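Local atomic coordinates of acetyl-CoA hydrolase/transferase family protein (Porphyromonas gingivalis, PDB entry 2NVV), a protein that probably hydrolyses acetyl-CoA or transfers its CoA group to or from acetate, and carries bound zinc. Residues 446-450 and 451-455; 485-488 and 489-492. One frame throughout, in Å; residues are numbered along the deposited sequence.

Contact 1 of 2, residues 446-450 and 451-455; sequences KCVHP and DYRPL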
# COMPACT_ATOMS: atom_id res chain seq x y z
N LYS A 446 15.44 7.72 -19.95
CA LYS A 446 14.24 8.49 -20.26
C LYS A 446 13.86 9.65 -19.35
O LYS A 446 13.34 10.65 -19.82
CB LYS A 446 13.04 7.54 -20.33
CG LYS A 446 13.19 6.35 -21.28
CD LYS A 446 13.61 6.77 -22.69
CE LYS A 446 12.86 5.95 -23.76
NZ LYS A 446 12.94 4.48 -23.59
N CYS A 447 14.13 9.53 -18.05
CA CYS A 447 13.75 10.56 -17.09
C CYS A 447 14.84 11.43 -16.49
O CYS A 447 14.66 12.63 -16.29
CB CYS A 447 12.95 9.92 -15.96
SG CYS A 447 11.48 9.00 -16.52
N VAL A 448 15.97 10.82 -16.17
CA VAL A 448 17.11 11.51 -15.59
C VAL A 448 17.66 12.61 -16.51
O VAL A 448 17.68 12.48 -17.73
CB VAL A 448 18.24 10.50 -15.28
CG1 VAL A 448 19.44 11.20 -14.66
CG2 VAL A 448 17.72 9.43 -14.34
N HIS A 449 18.12 13.70 -15.90
CA HIS A 449 18.68 14.82 -16.64
C HIS A 449 20.07 14.41 -17.15
O HIS A 449 20.86 13.82 -16.40
CB HIS A 449 18.77 16.05 -15.73
CG HIS A 449 19.32 17.27 -16.41
ND1 HIS A 449 20.58 17.32 -16.95
CD2 HIS A 449 18.77 18.49 -16.61
CE1 HIS A 449 20.80 18.52 -17.45
NE2 HIS A 449 19.72 19.25 -17.26
N PRO A 450 20.38 14.72 -18.42
CA PRO A 450 21.68 14.38 -19.03
C PRO A 450 22.89 14.54 -18.10
O PRO A 450 23.78 13.68 -18.11
CB PRO A 450 21.73 15.31 -20.23
CG PRO A 450 20.30 15.27 -20.69
CD PRO A 450 19.54 15.46 -19.38
N ASP A 451 22.91 15.62 -17.32
CA ASP A 451 24.00 15.90 -16.39
C ASP A 451 24.22 14.82 -15.33
O ASP A 451 25.28 14.80 -14.70
CB ASP A 451 23.75 17.21 -15.67
CG ASP A 451 24.15 18.42 -16.48
OD1 ASP A 451 23.88 19.55 -16.03
OD2 ASP A 451 24.73 18.22 -17.57
N TYR A 452 23.24 13.94 -15.13
CA TYR A 452 23.37 12.90 -14.11
C TYR A 452 23.27 11.48 -14.65
O TYR A 452 23.46 10.52 -13.92
CB TYR A 452 22.31 13.10 -13.01
CG TYR A 452 22.46 14.37 -12.22
CD1 TYR A 452 21.79 15.54 -12.58
CD2 TYR A 452 23.32 14.43 -11.12
CE1 TYR A 452 21.98 16.73 -11.87
CE2 TYR A 452 23.52 15.60 -10.40
CZ TYR A 452 22.85 16.74 -10.78
OH TYR A 452 23.05 17.89 -10.06
N ARG A 453 22.97 11.35 -15.94
CA ARG A 453 22.83 10.02 -16.50
C ARG A 453 24.11 9.18 -16.45
O ARG A 453 24.07 8.02 -16.03
CB ARG A 453 22.28 10.12 -17.94
CG ARG A 453 21.23 11.21 -18.06
CD ARG A 453 19.96 10.78 -18.79
NE ARG A 453 20.10 10.82 -20.24
CZ ARG A 453 19.24 11.39 -21.08
NH1 ARG A 453 18.13 11.99 -20.64
NH2 ARG A 453 19.48 11.36 -22.38
N PRO A 454 25.26 9.73 -16.86
CA PRO A 454 26.47 8.91 -16.81
C PRO A 454 26.91 8.48 -15.41
O PRO A 454 27.45 7.39 -15.20
CB PRO A 454 27.51 9.78 -17.53
CG PRO A 454 27.00 11.16 -17.36
CD PRO A 454 25.52 11.02 -17.53
N LEU A 455 26.66 9.35 -14.44
CA LEU A 455 27.03 9.09 -13.06
C LEU A 455 26.17 7.97 -12.47
O LEU A 455 26.66 7.11 -11.73
CB LEU A 455 26.86 10.38 -12.25
CG LEU A 455 27.74 10.64 -11.03
CD1 LEU A 455 29.18 10.22 -11.29
CD2 LEU A 455 27.65 12.13 -10.71
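Arg453 turns its side chain back along the chain, laying it beside Pro450 so that its guanidinium reaches the carbonyl of Val448. Bends at chi2 and chi3 bring the group round. NH1 then lies 3.0 Å from Val448 O, in a nearly straight bond that enters within the guanidinium plane and almost in line with the C=O. Pro450 CG sits over one face of the same group, toward its rim, 3.9 Å from NH1. A proline suits this place because its compact ring packs on the flat cation and its fixed phi helps set the turn.

His449 works from another direction. Its CG stands anti to the backbone N (chi1 -179°), which turns the ring so that ND1 accepts the N-H of Asp451 at 2.9 Å, with the donor in the ring plane. The ring and the Asp451 carboxylate run side by side, their planes 42° apart.

Backbone bonds close the turn: Tyr452 N to His449 O at 2.7 Å, and Arg453 N to Pro450 O at 3.3 Å. Tyr452 occupies the N-cap position of helix 453-459. Val448 CG1 packs 3.8 Å from Tyr452 CB, the two side chains crossing at about a right angle, while the Tyr452 hydroxyl bonds to Gly400 O. Trp426 meets the His449 ring with the planes roughly perpendicular.

Because ND1 receives a hydrogen bond, His449 probably carries its ring proton on NE2 if neutral. The link between helices 436-446 and 453-459 is therefore fastened by an imidazole acceptor and an arginine donor, both acting on the main chain.

Contact 2 of 2, residues 485-488 and 489-492; sequences SGDM and RNVR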
# COMPACT_ATOMS: atom_id res chain seq x y z
N SER A 485 29.30 20.16 -1.22
CA SER A 485 29.58 21.13 -2.29
C SER A 485 28.42 22.00 -2.71
O SER A 485 28.62 23.11 -3.19
CB SER A 485 30.08 20.42 -3.54
OG SER A 485 31.30 19.74 -3.30
N GLY A 486 27.20 21.49 -2.57
CA GLY A 486 26.03 22.24 -2.98
C GLY A 486 25.67 21.89 -4.41
O GLY A 486 24.72 22.43 -4.98
N ASP A 487 26.45 20.99 -5.00
CA ASP A 487 26.24 20.55 -6.37
C ASP A 487 26.49 19.04 -6.48
O ASP A 487 27.62 18.59 -6.36
CB ASP A 487 27.17 21.29 -7.32
CG ASP A 487 26.81 21.08 -8.79
OD1 ASP A 487 26.40 19.96 -9.15
OD2 ASP A 487 26.93 22.04 -9.57
N MSE A 488 25.43 18.28 -6.73
CA MSE A 488 25.56 16.83 -6.82
C MSE A 488 26.41 16.35 -7.99
O MSE A 488 26.88 15.22 -7.98
CB MSE A 488 24.17 16.19 -6.92
CG MSE A 488 23.24 16.52 -5.76
SE MSE A 488 21.60 15.50 -5.83
CE MSE A 488 21.03 15.66 -3.97
N ARG A 489 26.62 17.20 -8.98
CA ARG A 489 27.42 16.81 -10.15
C ARG A 489 28.88 16.61 -9.78
O ARG A 489 29.64 16.05 -10.57
CB ARG A 489 27.34 17.86 -11.25
CG ARG A 489 25.97 18.00 -11.92
CD ARG A 489 25.47 19.40 -11.68
NE ARG A 489 25.18 20.11 -12.91
CZ ARG A 489 25.07 21.43 -13.00
NH1 ARG A 489 25.25 22.18 -11.91
NH2 ARG A 489 24.75 22.00 -14.16
N ASN A 490 29.27 17.09 -8.60
CA ASN A 490 30.64 16.96 -8.12
C ASN A 490 30.97 15.57 -7.59
O ASN A 490 32.08 15.32 -7.11
CB ASN A 490 30.92 17.98 -7.03
CG ASN A 490 30.97 19.37 -7.55
OD1 ASN A 490 31.56 19.61 -8.61
ND2 ASN A 490 30.36 20.30 -6.83
N VAL A 491 30.00 14.66 -7.69
CA VAL A 491 30.21 13.32 -7.19
C VAL A 491 31.12 12.53 -8.12
O VAL A 491 31.07 12.67 -9.34
CB VAL A 491 28.87 12.56 -7.03
CG1 VAL A 491 29.12 11.08 -6.78
CG2 VAL A 491 28.07 13.14 -5.87
N ARG A 492 31.97 11.72 -7.50
CA ARG A 492 32.90 10.83 -8.19
C ARG A 492 32.92 9.62 -7.26
O ARG A 492 33.37 9.71 -6.11
CB ARG A 492 34.28 11.47 -8.30
CG ARG A 492 34.37 12.52 -9.40
CD ARG A 492 35.70 13.27 -9.33
NE ARG A 492 36.85 12.37 -9.24
CZ ARG A 492 38.09 12.77 -8.98
NH1 ARG A 492 39.08 11.88 -8.91
NH2 ARG A 492 38.34 14.07 -8.78
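Asp487 and Arg489 form a salt bridge just two residues apart, with Arg489 NH1 2.9 Å from Asp487 OD2. The donor comes in on the syn side of OD2, tilted out of the carboxylate plane, and the bond is somewhat bent, at 134°, but the two flat groups are nearly coplanar, 20° apart. Asp487 holds its CG anti to the backbone N (chi1 -169°), and the arginine chain bends at chi2 and chi3 to bring its end back to the acid. The other oxygen, OD1, lies near Arg489 N, though its modelled place is doubtful.

Asn490 N donates to Asp487 O at 3.2 Å, and the side-chain amide lies alongside the same residues, ND2 being 3.3 Å from Ser485 CB and 3.4 Å from Asp487 CB. One step on, Val491 N donates to Met488 O, also at 3.2 Å; successive bonds of this i to i+3 kind make a 3-10 turn. Val491 CG2 packs against the same carbonyl oxygen.

Gly486 is the first residue past helix 477-484 to leave helical backbone angles, with positive phi. A CB here would be jammed against the carbonyl O of Ser485, so glycine suits the place. Ser485 OG bonds back to Glu481 of that helix. Met488, modelled as selenomethionine, packs its unbranched apolar chain against Phe478 and Leu482, and its backbone bonds to Lys401.

Arg489 NH2 has a further acid, Asp451. The cation is thus shared between two carboxylates, which probably offsets part of the charge of each and holds the guanidinium from two sides.

Contact 1 comes first along the chain, between helices 436-446 and 453-459; contact 2 follows helix 477-484, close to the C-terminus. Their centres are about 14 Å apart, on the same side of the chain's centre and away from the annotated sites. The two turns nonetheless touch directly. Besides the salt bridge of Arg489, Tyr452 CE2 packs 3.6 Å from Met488 CB, the Tyr452 hydroxyl lies against Arg489 CD, and Leu455 CD1 approaches Val491 O. One salt bridge and a few packing contacts thus hold the C-terminal segment against the start of helix 453-459, joining the end of the chain to the C-terminal acetyl-CoA hydrolase/transferase region.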